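Local coordinates for nigritoxine (PDB 5M41), which is a toxin of the bacterium Vibrio nigripulchritudo that acts on crustaceans and insects, at residues Asn39-Ala44 and Val101-Pro106; Phe43-Val48 and Ser175-Ile180; Leu61-Ala66 and Thr74-Tyr79. All coordinates share one frame; numbering follows the deposited sequence.

Contact 1: residues Asn39-Ala44 and Val101-Pro106; sequences NLYQFA and VNLNSP
Leu103 reaches out from the turn after strand 98-102 and meets Tyr41 and Ala44 on one side of helix 34-54. The contact is apolar. The methyl Leu103 CD1 sits 3.7 Å from Tyr41 CD1. Leu103 CD1 is also 3.9 Å from Tyr41 CE1. It comes in at the ring edge, near the ring plane, rather than over a face. Leu103 CD1 is 4.5 Å from Ala44 CB, so this methyl touches both residues of the helix. The other methyl, Leu103 CD2, approaches the backbone, 4.1 Å from Ala44 O. Leu103 CG stands anti to its own carbonyl carbon (chi1 -59°), and this sends both methyls toward the helix.

No hydrogen bond joins the segments. Two bonds within 101-106 shape the turn. Asn102 to Ser105 form a type I beta turn, with Ser105 N bonded to Asn102 O at 3.2 Å. Asn102 also makes an Asx turn, in which Asn102 OD1 accepts from Asn104 N at 3.0 Å. That donor stands 47° above the carbonyl plane. Asn102 OD1 is also bonded by Asn130 ND2. Leu103 is the second residue of the beta turn. The hydroxyl of Tyr41 bonds to Asn85 OD1.

The Tyr41 side chain also touches Leu181, Val182 and Leu185 of helix 177-191. Leu40, on the same helix as Tyr41, packs on helix 206-215. Helix 34-54 thus touches both helices, while the end of strand 98-102 brings in Leu103.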
ATOM      1  N   ASN A  39      11.862  13.372  31.594  1.00 34.36           N
ATOM      2  CA  ASN A  39      11.801  14.452  30.616  1.00 35.05           C
ATOM      3  C   ASN A  39      10.340  14.829  30.341  1.00 33.51           C
ATOM      4  O   ASN A  39      10.004  16.003  30.229  1.00 34.07           O
ATOM      5  CB  ASN A  39      12.425  14.014  29.292  1.00 35.76           C
ATOM      6  CG  ASN A  39      13.947  13.996  29.314  1.00 39.62           C
ATOM      7  OD1 ASN A  39      14.567  13.517  28.368  1.00 45.64           O
ATOM      8  ND2 ASN A  39      14.542  14.458  30.374  1.00 38.49           N
ATOM      9  N   LEU A  40       9.488  13.821  30.177  1.00 32.04           N
ATOM     10  CA  LEU A  40       8.052  14.077  30.000  1.00 31.95           C
ATOM     11  C   LEU A  40       7.520  14.936  31.167  1.00 31.70           C
ATOM     12  O   LEU A  40       6.820  15.956  30.951  1.00 30.74           O
ATOM     13  CB  LEU A  40       7.301  12.742  29.916  1.00 30.93           C
ATOM     14  CG  LEU A  40       5.817  12.627  29.600  1.00 31.89           C
ATOM     15  CD1 LEU A  40       5.481  11.165  29.230  1.00 30.95           C
ATOM     16  CD2 LEU A  40       4.983  13.017  30.819  1.00 32.72           C
ATOM     17  N   TYR A  41       7.793  14.504  32.399  1.00 30.50           N
ATOM     18  CA  TYR A  41       7.304  15.284  33.547  1.00 31.70           C
ATOM     19  C   TYR A  41       7.936  16.676  33.583  1.00 32.43           C
ATOM     20  O   TYR A  41       7.260  17.675  33.871  1.00 31.81           O
ATOM     21  CB  TYR A  41       7.547  14.543  34.855  1.00 30.18           C
ATOM     22  CG  TYR A  41       6.295  13.792  35.321  1.00 30.95           C
ATOM     23  CD1 TYR A  41       5.184  14.491  35.789  1.00 30.14           C
ATOM     24  CD2 TYR A  41       6.216  12.397  35.258  1.00 29.29           C
ATOM     25  CE1 TYR A  41       4.033  13.822  36.204  1.00 30.13           C
ATOM     26  CE2 TYR A  41       5.069  11.726  35.681  1.00 30.72           C
ATOM     27  CZ  TYR A  41       3.982  12.448  36.155  1.00 30.94           C
ATOM     28  OH  TYR A  41       2.838  11.791  36.605  1.00 32.24           O
ATOM     29  N   GLN A  42       9.228  16.728  33.242  1.00 31.34           N
ATOM     30  CA  GLN A  42       9.968  17.967  33.252  1.00 33.92           C
ATOM     31  C   GLN A  42       9.322  18.983  32.316  1.00 35.27           C
ATOM     32  O   GLN A  42       9.174  20.148  32.690  1.00 35.34           O
ATOM     33  CB  GLN A  42      11.410  17.712  32.843  1.00 35.51           C
ATOM     34  CG  GLN A  42      12.286  18.933  32.847  1.00 40.82           C
ATOM     35  CD  GLN A  42      13.080  19.020  34.114  1.00 45.69           C
ATOM     36  OE1 GLN A  42      12.571  18.744  35.206  1.00 48.16           O
ATOM     37  NE2 GLN A  42      14.342  19.399  33.986  1.00 47.73           N
ATOM     38  N   PHE A  43       8.955  18.547  31.102  1.00 34.02           N
ATOM     39  CA  PHE A  43       8.295  19.441  30.141  1.00 34.32           C
ATOM     40  C   PHE A  43       6.911  19.895  30.603  1.00 35.69           C
ATOM     41  O   PHE A  43       6.547  21.049  30.378  1.00 35.16           O
ATOM     42  CB  PHE A  43       8.180  18.800  28.755  1.00 33.72           C
ATOM     43  CG  PHE A  43       9.474  18.783  27.970  1.00 35.38           C
ATOM     44  CD1 PHE A  43      10.210  19.958  27.772  1.00 36.60           C
ATOM     45  CD2 PHE A  43       9.925  17.599  27.368  1.00 36.20           C
ATOM     46  CE1 PHE A  43      11.398  19.959  27.033  1.00 38.44           C
ATOM     47  CE2 PHE A  43      11.104  17.594  26.616  1.00 37.78           C
ATOM     48  CZ  PHE A  43      11.847  18.771  26.455  1.00 38.11           C
ATOM     49  N   ALA A  44       6.136  18.979  31.215  1.00 34.18           N
ATOM     50  CA  ALA A  44       4.872  19.347  31.864  1.00 35.05           C
ATOM     51  C   ALA A  44       5.050  20.454  32.926  1.00 35.78           C
ATOM     52  O   ALA A  44       4.277  21.429  32.967  1.00 36.02           O
ATOM     53  CB  ALA A  44       4.197  18.125  32.485  1.00 33.69           C
ATOM     54  N   VAL A 101       0.708  22.818  42.928  1.00 40.51           N
ATOM     55  CA  VAL A 101       0.618  22.383  41.527  1.00 37.68           C
ATOM     56  C   VAL A 101      -0.027  20.991  41.433  1.00 37.63           C
ATOM     57  O   VAL A 101       0.307  20.094  42.224  1.00 38.00           O
ATOM     58  CB  VAL A 101       2.004  22.403  40.852  1.00 38.20           C
ATOM     59  CG1 VAL A 101       1.913  21.893  39.406  1.00 35.45           C
ATOM     60  CG2 VAL A 101       2.581  23.841  40.868  1.00 36.90           C
ATOM     61  N   ASN A 102      -0.971  20.841  40.496  1.00 36.86           N
ATOM     62  CA  ASN A 102      -1.545  19.557  40.097  1.00 36.87           C
ATOM     63  C   ASN A 102      -1.407  19.472  38.581  1.00 36.84           C
ATOM     64  O   ASN A 102      -2.205  20.037  37.824  1.00 36.09           O
ATOM     65  CB  ASN A 102      -3.032  19.429  40.512  1.00 37.06           C
ATOM     66  CG  ASN A 102      -3.646  18.076  40.129  1.00 39.21           C
ATOM     67  OD1 ASN A 102      -2.996  17.218  39.490  1.00 35.61           O
ATOM     68  ND2 ASN A 102      -4.918  17.883  40.488  1.00 37.20           N
ATOM     69  N   LEU A 103      -0.389  18.750  38.132  1.00 35.96           N
ATOM     70  CA  LEU A 103      -0.109  18.696  36.701  1.00 35.12           C
ATOM     71  C   LEU A 103      -1.220  18.031  35.908  1.00 35.10           C
ATOM     72  O   LEU A 103      -1.301  18.215  34.685  1.00 36.05           O
ATOM     73  CB  LEU A 103       1.228  18.003  36.430  1.00 33.91           C
ATOM     74  CG  LEU A 103       2.468  18.620  37.069  1.00 33.89           C
ATOM     75  CD1 LEU A 103       3.629  17.659  36.884  1.00 32.90           C
ATOM     76  CD2 LEU A 103       2.801  19.993  36.471  1.00 33.95           C
ATOM     77  N   ASN A 104      -2.082  17.270  36.582  1.00 33.58           N
ATOM     78  CA  ASN A 104      -3.166  16.556  35.886  1.00 34.10           C
ATOM     79  C   ASN A 104      -4.545  17.213  36.024  1.00 38.27           C
ATOM     80  O   ASN A 104      -5.556  16.597  35.680  1.00 38.45           O
ATOM     81  CB  ASN A 104      -3.248  15.092  36.350  1.00 32.15           C
ATOM     82  CG  ASN A 104      -3.915  14.197  35.317  1.00 31.81           C
ATOM     83  OD1 ASN A 104      -3.658  14.347  34.129  1.00 32.85           O
ATOM     84  ND2 ASN A 104      -4.774  13.280  35.752  1.00 30.80           N
ATOM     85  N   SER A 105      -4.605  18.439  36.551  1.00 38.91           N
ATOM     86  CA  SER A 105      -5.902  19.108  36.700  1.00 44.50           C
ATOM     87  C   SER A 105      -6.309  19.782  35.401  1.00 47.63           C
ATOM     88  O   SER A 105      -5.543  20.556  34.865  1.00 52.19           O
ATOM     89  CB  SER A 105      -5.858  20.161  37.800  1.00 46.25           C
ATOM     90  OG  SER A 105      -7.112  20.840  37.911  1.00 49.01           O
ATOM     91  N   PRO A 106      -7.518  19.507  34.902  1.00 49.37           N
ATOM     92  CA  PRO A 106      -7.995  20.204  33.697  1.00 52.84           C
ATOM     93  C   PRO A 106      -7.974  21.740  33.835  1.00 58.48           C
ATOM     94  O   PRO A 106      -7.558  22.453  32.921  1.00 61.01           O
ATOM     95  CB  PRO A 106      -9.444  19.734  33.563  1.00 55.69           C
ATOM     96  CG  PRO A 106      -9.520  18.466  34.345  1.00 55.06           C
ATOM     97  CD  PRO A 106      -8.501  18.552  35.441  1.00 48.71           C
TER

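Contact 2: residues Phe43-Val48 and Ser175-Ile180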
ATOM      1  N   PHE A  43       8.955  18.547  31.102  1.00 34.02           N
ATOM      2  CA  PHE A  43       8.295  19.441  30.141  1.00 34.32           C
ATOM      3  C   PHE A  43       6.911  19.895  30.603  1.00 35.69           C
ATOM      4  O   PHE A  43       6.547  21.049  30.378  1.00 35.16           O
ATOM      5  CB  PHE A  43       8.180  18.800  28.755  1.00 33.72           C
ATOM      6  CG  PHE A  43       9.474  18.783  27.970  1.00 35.38           C
ATOM      7  CD1 PHE A  43      10.210  19.958  27.772  1.00 36.60           C
ATOM      8  CD2 PHE A  43       9.925  17.599  27.368  1.00 36.20           C
ATOM      9  CE1 PHE A  43      11.398  19.959  27.033  1.00 38.44           C
ATOM     10  CE2 PHE A  43      11.104  17.594  26.616  1.00 37.78           C
ATOM     11  CZ  PHE A  43      11.847  18.771  26.455  1.00 38.11           C
ATOM     12  N   ALA A  44       6.136  18.979  31.215  1.00 34.18           N
ATOM     13  CA  ALA A  44       4.872  19.347  31.864  1.00 35.05           C
ATOM     14  C   ALA A  44       5.050  20.454  32.926  1.00 35.78           C
ATOM     15  O   ALA A  44       4.277  21.429  32.967  1.00 36.02           O
ATOM     16  CB  ALA A  44       4.197  18.125  32.485  1.00 33.69           C
ATOM     17  N   ILE A  45       6.046  20.284  33.790  1.00 35.93           N
ATOM     18  CA  ILE A  45       6.376  21.290  34.801  1.00 36.20           C
ATOM     19  C   ILE A  45       6.700  22.631  34.133  1.00 37.89           C
ATOM     20  O   ILE A  45       6.140  23.674  34.512  1.00 39.10           O
ATOM     21  CB  ILE A  45       7.548  20.855  35.695  1.00 35.44           C
ATOM     22  CG1 ILE A  45       7.161  19.619  36.506  1.00 34.93           C
ATOM     23  CG2 ILE A  45       7.914  21.964  36.689  1.00 35.59           C
ATOM     24  CD1 ILE A  45       8.371  18.897  37.093  1.00 33.89           C
ATOM     25  N   ILE A  46       7.603  22.598  33.151  1.00 38.66           N
ATOM     26  CA  ILE A  46       7.948  23.790  32.370  1.00 40.73           C
ATOM     27  C   ILE A  46       6.693  24.487  31.834  1.00 41.28           C
ATOM     28  O   ILE A  46       6.559  25.703  31.965  1.00 43.13           O
ATOM     29  CB  ILE A  46       8.907  23.481  31.205  1.00 40.21           C
ATOM     30  CG1 ILE A  46      10.323  23.198  31.741  1.00 42.22           C
ATOM     31  CG2 ILE A  46       8.985  24.677  30.263  1.00 42.36           C
ATOM     32  CD1 ILE A  46      11.212  22.391  30.792  1.00 40.95           C
ATOM     33  N   GLU A  47       5.767  23.726  31.259  1.00 38.76           N
ATOM     34  CA  GLU A  47       4.543  24.328  30.773  1.00 40.43           C
ATOM     35  C   GLU A  47       3.791  25.067  31.886  1.00 41.33           C
ATOM     36  O   GLU A  47       3.306  26.186  31.681  1.00 43.43           O
ATOM     37  CB  GLU A  47       3.658  23.307  30.059  1.00 39.88           C
ATOM     38  CG  GLU A  47       2.303  23.816  29.581  1.00 42.66           C
ATOM     39  CD  GLU A  47       2.376  24.969  28.573  1.00 47.04           C
ATOM     40  OE1 GLU A  47       3.444  25.232  27.973  1.00 47.69           O
ATOM     41  OE2 GLU A  47       1.338  25.620  28.378  1.00 50.98           O
ATOM     42  N   VAL A  48       3.684  24.453  33.060  1.00 39.70           N
ATOM     43  CA  VAL A  48       2.890  25.038  34.138  1.00 39.79           C
ATOM     44  C   VAL A  48       3.604  26.269  34.718  1.00 41.65           C
ATOM     45  O   VAL A  48       2.966  27.286  34.989  1.00 39.72           O
ATOM     46  CB  VAL A  48       2.482  23.987  35.205  1.00 41.15           C
ATOM     47  CG1 VAL A  48       1.790  24.631  36.400  1.00 39.27           C
ATOM     48  CG2 VAL A  48       1.589  22.928  34.567  1.00 37.82           C
ATOM     49  N   SER A 175      15.403  20.657  40.846  1.00 41.74           N
ATOM     50  CA  SER A 175      16.104  19.802  39.885  1.00 42.42           C
ATOM     51  C   SER A 175      15.845  18.306  40.176  1.00 42.34           C
ATOM     52  O   SER A 175      16.101  17.454  39.336  1.00 42.26           O
ATOM     53  CB  SER A 175      17.599  20.097  39.931  1.00 44.69           C
ATOM     54  OG  SER A 175      18.112  19.780  41.219  1.00 48.65           O
ATOM     55  N   GLU A 176      15.343  17.993  41.365  1.00 42.16           N
ATOM     56  CA  GLU A 176      15.090  16.603  41.738  1.00 44.09           C
ATOM     57  C   GLU A 176      13.612  16.199  41.526  1.00 39.32           C
ATOM     58  O   GLU A 176      13.236  15.049  41.740  1.00 38.68           O
ATOM     59  CB  GLU A 176      15.528  16.336  43.191  1.00 49.74           C
ATOM     60  CG  GLU A 176      16.995  16.662  43.496  1.00 60.11           C
ATOM     61  CD  GLU A 176      17.973  15.999  42.524  1.00 69.97           C
ATOM     62  OE1 GLU A 176      17.921  14.751  42.388  1.00 76.74           O
ATOM     63  OE2 GLU A 176      18.793  16.725  41.893  1.00 72.10           O
ATOM     64  N   LEU A 177      12.794  17.141  41.081  1.00 36.38           N
ATOM     65  CA  LEU A 177      11.344  16.980  41.111  1.00 35.10           C
ATOM     66  C   LEU A 177      10.827  15.968  40.085  1.00 34.86           C
ATOM     67  O   LEU A 177      10.005  15.114  40.422  1.00 32.22           O
ATOM     68  CB  LEU A 177      10.642  18.333  40.961  1.00 34.51           C
ATOM     69  CG  LEU A 177       9.108  18.383  40.930  1.00 34.81           C
ATOM     70  CD1 LEU A 177       8.469  17.761  42.193  1.00 36.07           C
ATOM     71  CD2 LEU A 177       8.616  19.806  40.696  1.00 34.79           C
ATOM     72  N   SER A 178      11.280  16.067  38.836  1.00 33.18           N
ATOM     73  CA  SER A 178      10.679  15.218  37.816  1.00 34.16           C
ATOM     74  C   SER A 178      10.959  13.746  38.104  1.00 33.40           C
ATOM     75  O   SER A 178      10.126  12.905  37.846  1.00 32.16           O
ATOM     76  CB  SER A 178      11.097  15.658  36.404  1.00 35.36           C
ATOM     77  OG  SER A 178      12.483  15.414  36.187  1.00 38.54           O
ATOM     78  N   LYS A 179      12.099  13.448  38.726  1.00 35.69           N
ATOM     79  CA  LYS A 179      12.440  12.078  39.094  1.00 34.55           C
ATOM     80  C   LYS A 179      11.445  11.580  40.153  1.00 34.82           C
ATOM     81  O   LYS A 179      10.924  10.473  40.050  1.00 32.76           O
ATOM     82  CB  LYS A 179      13.869  12.034  39.657  1.00 38.41           C
ATOM     83  CG  LYS A 179      14.345  10.673  40.173  1.00 42.90           C
ATOM     84  CD  LYS A 179      15.883  10.601  40.121  1.00 46.74           C
ATOM     85  CE  LYS A 179      16.433   9.176  40.114  1.00 49.94           C
ATOM     86  NZ  LYS A 179      16.032   8.412  41.326  1.00 50.13           N
ATOM     87  N   ILE A 180      11.205  12.402  41.175  1.00 35.12           N
ATOM     88  CA  ILE A 180      10.322  12.014  42.279  1.00 35.17           C
ATOM     89  C   ILE A 180       8.913  11.785  41.746  1.00 33.09           C
ATOM     90  O   ILE A 180       8.234  10.872  42.199  1.00 32.70           O
ATOM     91  CB  ILE A 180      10.298  13.048  43.456  1.00 38.05           C
ATOM     92  CG1 ILE A 180      11.695  13.305  44.077  1.00 40.73           C
ATOM     93  CG2 ILE A 180       9.325  12.626  44.582  1.00 38.66           C
ATOM     94  CD1 ILE A 180      12.497  12.065  44.368  1.00 43.65           C
TER
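Leu177 is the first residue of Ser175-Ile180 to touch helix 34-54, and its partner is Ile45. It opens the helical part of its segment, directly after a 3-10 segment that ends at Glu176. The methyl Leu177 CD2 lies 3.7 Å from Ile45 CD1. The branch carbon Leu177 CG is 3.9 Å from Ile45 CD1. The end of Ile45 thus rests against one branch of the leucine, and the two side chains run askew to each other. Leu177 CG lies opposite the backbone N (chi1 178°), and this swings the fork out toward helix 34-54. Ile45 extends its longer branch, with CD1 far from CA (chi2 163°), and the extended branch carries CD1 to Leu177.

Ser178 comes next and adds a looser contact. Ser178 CB is 4.3 Å from Ile45 CD1, so one methyl touches two successive residues. The Ser178 hydroxyl makes a weak hydrogen bond with Gln42 OE1, about one turn earlier than Ile45 on helix 34-54. The backbones stay apart, with Ser178 CA 8.0 Å from Ile45 CA.

All three touching residues are buried. Ile45 also packs on Leu67 of helix 62-67 and on Leu103. The arrangement is ordinary helix-helix packing through aliphatic side chains, here joining helix 34-54 to the start of helix 177-191 beside an antiparallel sheet.

Contact 3: residues Leu61-Ala66 and Thr74-Tyr79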
ATOM      1  N   LEU A  61      12.032  34.267  36.785  1.00 81.79           N
ATOM      2  CA  LEU A  61      12.365  33.026  36.081  1.00 80.20           C
ATOM      3  C   LEU A  61      13.098  32.019  36.975  1.00 78.43           C
ATOM      4  O   LEU A  61      13.733  31.097  36.462  1.00 77.46           O
ATOM      5  CB  LEU A  61      13.207  33.313  34.824  1.00 77.83           C
ATOM      6  CG  LEU A  61      12.594  33.939  33.566  1.00 81.75           C
ATOM      7  CD1 LEU A  61      13.661  34.633  32.729  1.00 84.97           C
ATOM      8  CD2 LEU A  61      11.866  32.908  32.722  1.00 80.65           C
ATOM      9  N   ASP A  62      13.011  32.183  38.298  1.00 73.67           N
ATOM     10  CA  ASP A  62      13.822  31.372  39.217  1.00 66.41           C
ATOM     11  C   ASP A  62      13.538  29.884  39.072  1.00 59.40           C
ATOM     12  O   ASP A  62      14.424  29.111  38.716  1.00 54.46           O
ATOM     13  CB  ASP A  62      13.642  31.832  40.661  1.00 71.24           C
ATOM     14  CG  ASP A  62      14.115  33.265  40.875  1.00 77.90           C
ATOM     15  OD1 ASP A  62      15.179  33.649  40.330  1.00 78.50           O
ATOM     16  OD2 ASP A  62      13.409  34.012  41.581  1.00 85.56           O
ATOM     17  N   ALA A  63      12.292  29.501  39.320  1.00 56.37           N
ATOM     18  CA  ALA A  63      11.875  28.115  39.190  1.00 55.86           C
ATOM     19  C   ALA A  63      12.172  27.625  37.777  1.00 55.75           C
ATOM     20  O   ALA A  63      12.816  26.596  37.611  1.00 51.80           O
ATOM     21  CB  ALA A  63      10.404  27.977  39.519  1.00 54.53           C
ATOM     22  N   TYR A  64      11.722  28.390  36.780  1.00 58.69           N
ATOM     23  CA  TYR A  64      12.008  28.162  35.351  1.00 63.04           C
ATOM     24  C   TYR A  64      13.496  27.853  35.091  1.00 62.92           C
ATOM     25  O   TYR A  64      13.832  26.806  34.557  1.00 60.48           O
ATOM     26  CB  TYR A  64      11.550  29.396  34.556  1.00 72.34           C
ATOM     27  CG  TYR A  64      11.032  29.164  33.143  1.00 77.58           C
ATOM     28  CD1 TYR A  64       9.796  28.541  32.914  1.00 79.23           C
ATOM     29  CD2 TYR A  64      11.756  29.618  32.033  1.00 82.84           C
ATOM     30  CE1 TYR A  64       9.318  28.344  31.618  1.00 80.75           C
ATOM     31  CE2 TYR A  64      11.286  29.439  30.733  1.00 81.32           C
ATOM     32  CZ  TYR A  64      10.074  28.799  30.524  1.00 83.84           C
ATOM     33  OH  TYR A  64       9.624  28.619  29.226  1.00 82.89           O
ATOM     34  N   ASN A  65      14.380  28.755  35.504  1.00 64.27           N
ATOM     35  CA  ASN A  65      15.825  28.576  35.323  1.00 64.41           C
ATOM     36  C   ASN A  65      16.454  27.478  36.152  1.00 64.88           C
ATOM     37  O   ASN A  65      17.362  26.798  35.686  1.00 65.49           O
ATOM     38  CB  ASN A  65      16.573  29.884  35.626  1.00 70.72           C
ATOM     39  CG  ASN A  65      16.247  30.982  34.643  1.00 72.26           C
ATOM     40  OD1 ASN A  65      15.930  32.107  35.037  1.00 75.62           O
ATOM     41  ND2 ASN A  65      16.322  30.666  33.347  1.00 72.50           N
ATOM     42  N   ALA A  66      16.010  27.318  37.393  1.00 63.48           N
ATOM     43  CA  ALA A  66      16.630  26.328  38.269  1.00 66.45           C
ATOM     44  C   ALA A  66      16.256  24.932  37.804  1.00 69.70           C
ATOM     45  O   ALA A  66      16.933  23.954  38.127  1.00 68.12           O
ATOM     46  CB  ALA A  66      16.204  26.532  39.704  1.00 63.00           C
ATOM     47  N   THR A  74      21.069  28.807  40.645  1.00 88.77           N
ATOM     48  CA  THR A  74      20.276  29.303  41.767  1.00 86.47           C
ATOM     49  C   THR A  74      19.386  28.156  42.307  1.00 80.24           C
ATOM     50  O   THR A  74      19.029  27.236  41.568  1.00 77.00           O
ATOM     51  CB  THR A  74      19.426  30.521  41.322  1.00 89.53           C
ATOM     52  OG1 THR A  74      19.363  30.557  39.884  1.00 92.89           O
ATOM     53  CG2 THR A  74      20.052  31.826  41.797  1.00 87.42           C
ATOM     54  N   THR A  75      19.042  28.206  43.590  1.00 72.96           N
ATOM     55  CA  THR A  75      18.394  27.075  44.244  1.00 68.86           C
ATOM     56  C   THR A  75      16.907  27.347  44.518  1.00 64.31           C
ATOM     57  O   THR A  75      16.536  28.450  44.921  1.00 63.80           O
ATOM     58  CB  THR A  75      19.164  26.671  45.520  1.00 71.23           C
ATOM     59  OG1 THR A  75      18.884  25.306  45.834  1.00 80.42           O
ATOM     60  CG2 THR A  75      18.808  27.539  46.704  1.00 70.71           C
ATOM     61  N   VAL A  76      16.049  26.360  44.268  1.00 56.65           N
ATOM     62  CA  VAL A  76      14.607  26.570  44.395  1.00 52.28           C
ATOM     63  C   VAL A  76      13.990  25.399  45.166  1.00 50.67           C
ATOM     64  O   VAL A  76      14.021  24.252  44.694  1.00 47.96           O
ATOM     65  CB  VAL A  76      13.940  26.747  43.013  1.00 50.99           C
ATOM     66  CG1 VAL A  76      12.435  26.918  43.128  1.00 50.47           C
ATOM     67  CG2 VAL A  76      14.528  27.932  42.276  1.00 53.89           C
ATOM     68  N   ASP A  77      13.460  25.696  46.348  1.00 47.05           N
ATOM     69  CA  ASP A  77      12.825  24.696  47.206  1.00 48.50           C
ATOM     70  C   ASP A  77      11.455  24.269  46.678  1.00 46.19           C
ATOM     71  O   ASP A  77      10.638  25.103  46.270  1.00 45.04           O
ATOM     72  CB  ASP A  77      12.629  25.227  48.641  1.00 50.33           C
ATOM     73  CG  ASP A  77      13.932  25.440  49.391  1.00 53.05           C
ATOM     74  OD1 ASP A  77      15.023  25.161  48.860  1.00 54.51           O
ATOM     75  OD2 ASP A  77      13.858  25.887  50.550  1.00 53.98           O
ATOM     76  N   ILE A  78      11.201  22.966  46.735  1.00 42.77           N
ATOM     77  CA  ILE A  78       9.904  22.383  46.385  1.00 40.96           C
ATOM     78  C   ILE A  78       9.518  21.455  47.526  1.00 39.92           C
ATOM     79  O   ILE A  78      10.378  20.771  48.070  1.00 41.14           O
ATOM     80  CB  ILE A  78       9.996  21.529  45.085  1.00 41.60           C
ATOM     81  CG1 ILE A  78      10.279  22.405  43.861  1.00 42.71           C
ATOM     82  CG2 ILE A  78       8.729  20.726  44.867  1.00 40.53           C
ATOM     83  CD1 ILE A  78       9.227  23.455  43.565  1.00 44.78           C
ATOM     84  N   TYR A  79       8.242  21.403  47.892  1.00 40.30           N
ATOM     85  CA  TYR A  79       7.800  20.363  48.813  1.00 40.47           C
ATOM     86  C   TYR A  79       7.182  19.213  48.015  1.00 39.88           C
ATOM     87  O   TYR A  79       6.385  19.446  47.107  1.00 39.06           O
ATOM     88  CB  TYR A  79       6.759  20.871  49.807  1.00 42.85           C
ATOM     89  CG  TYR A  79       7.143  22.108  50.607  1.00 44.46           C
ATOM     90  CD1 TYR A  79       8.460  22.347  50.979  1.00 46.63           C
ATOM     91  CD2 TYR A  79       6.169  23.010  51.032  1.00 46.85           C
ATOM     92  CE1 TYR A  79       8.811  23.476  51.720  1.00 46.87           C
ATOM     93  CE2 TYR A  79       6.502  24.140  51.780  1.00 47.50           C
ATOM     94  CZ  TYR A  79       7.825  24.365  52.120  1.00 48.43           C
ATOM     95  OH  TYR A  79       8.191  25.470  52.861  1.00 51.40           O
TER
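Asp62, in the first turn of helix 62-67, touches Val76 through its backbone and CB, not its carboxylate. Asp62 O is 3.8 Å from Val76 CG2. Asp62 CB is 4.3 Å from Val76 CG2. Ala63 follows and meets both branches of the valine. Ala63 N lies 4.0 Å from Val76 CG2. Ala63 CB is 4.3 Å from Val76 CG1. The valine is set with CG1 anti to its backbone N (chi1 178°), and this turns CG1 to Ala63 CB and CG2 to the backbone of Asp62 and Ala63 and to Ala66 CB.

This is a short helix-loop-strand unit. The chain leaves helix 62-67, returns through a loop that is partly unmodelled, and passes Val76 just before strand 77-80 of a five-stranded antiparallel sheet. The backbone of Val76 is already bonded to Ile174, beside strand 170-173.

Ala66, one turn after Asp62, makes the tightest contact and is buried. Ala66 CB is 3.4 Å from Val76 CG2, closer than usual for two carbons. Ala66 CB is also 3.5 Å from Thr74 O, and it touches both that carbonyl and the valine methyl. Ala66 N bonds back to Asp62 O at 2.7 Å, within the helix.

Contacts 1 and 2 share Phe43 and Ala44 and use overlapping stretches of helix 34-54, with centres about 7 Å apart. They touch directly. Leu103 CD1 is 4.1 Å from Ile45 CG1, which links residues that carry the two contacts. Contact 3 has its centre about 11 Å from that of contact 2. It joins contact 2 where Leu177 CD1 comes 4.0 Å from Ile78 CG2. Contacts 1 and 3 do not touch, their nearest atoms being about 7 Å apart, but both reach the same antiparallel sheet. The bound magnesium ion lies at Val189, Glu192 and Asp195, around the far end of helix 177-191. None of the three contacts includes a magnesium ligand.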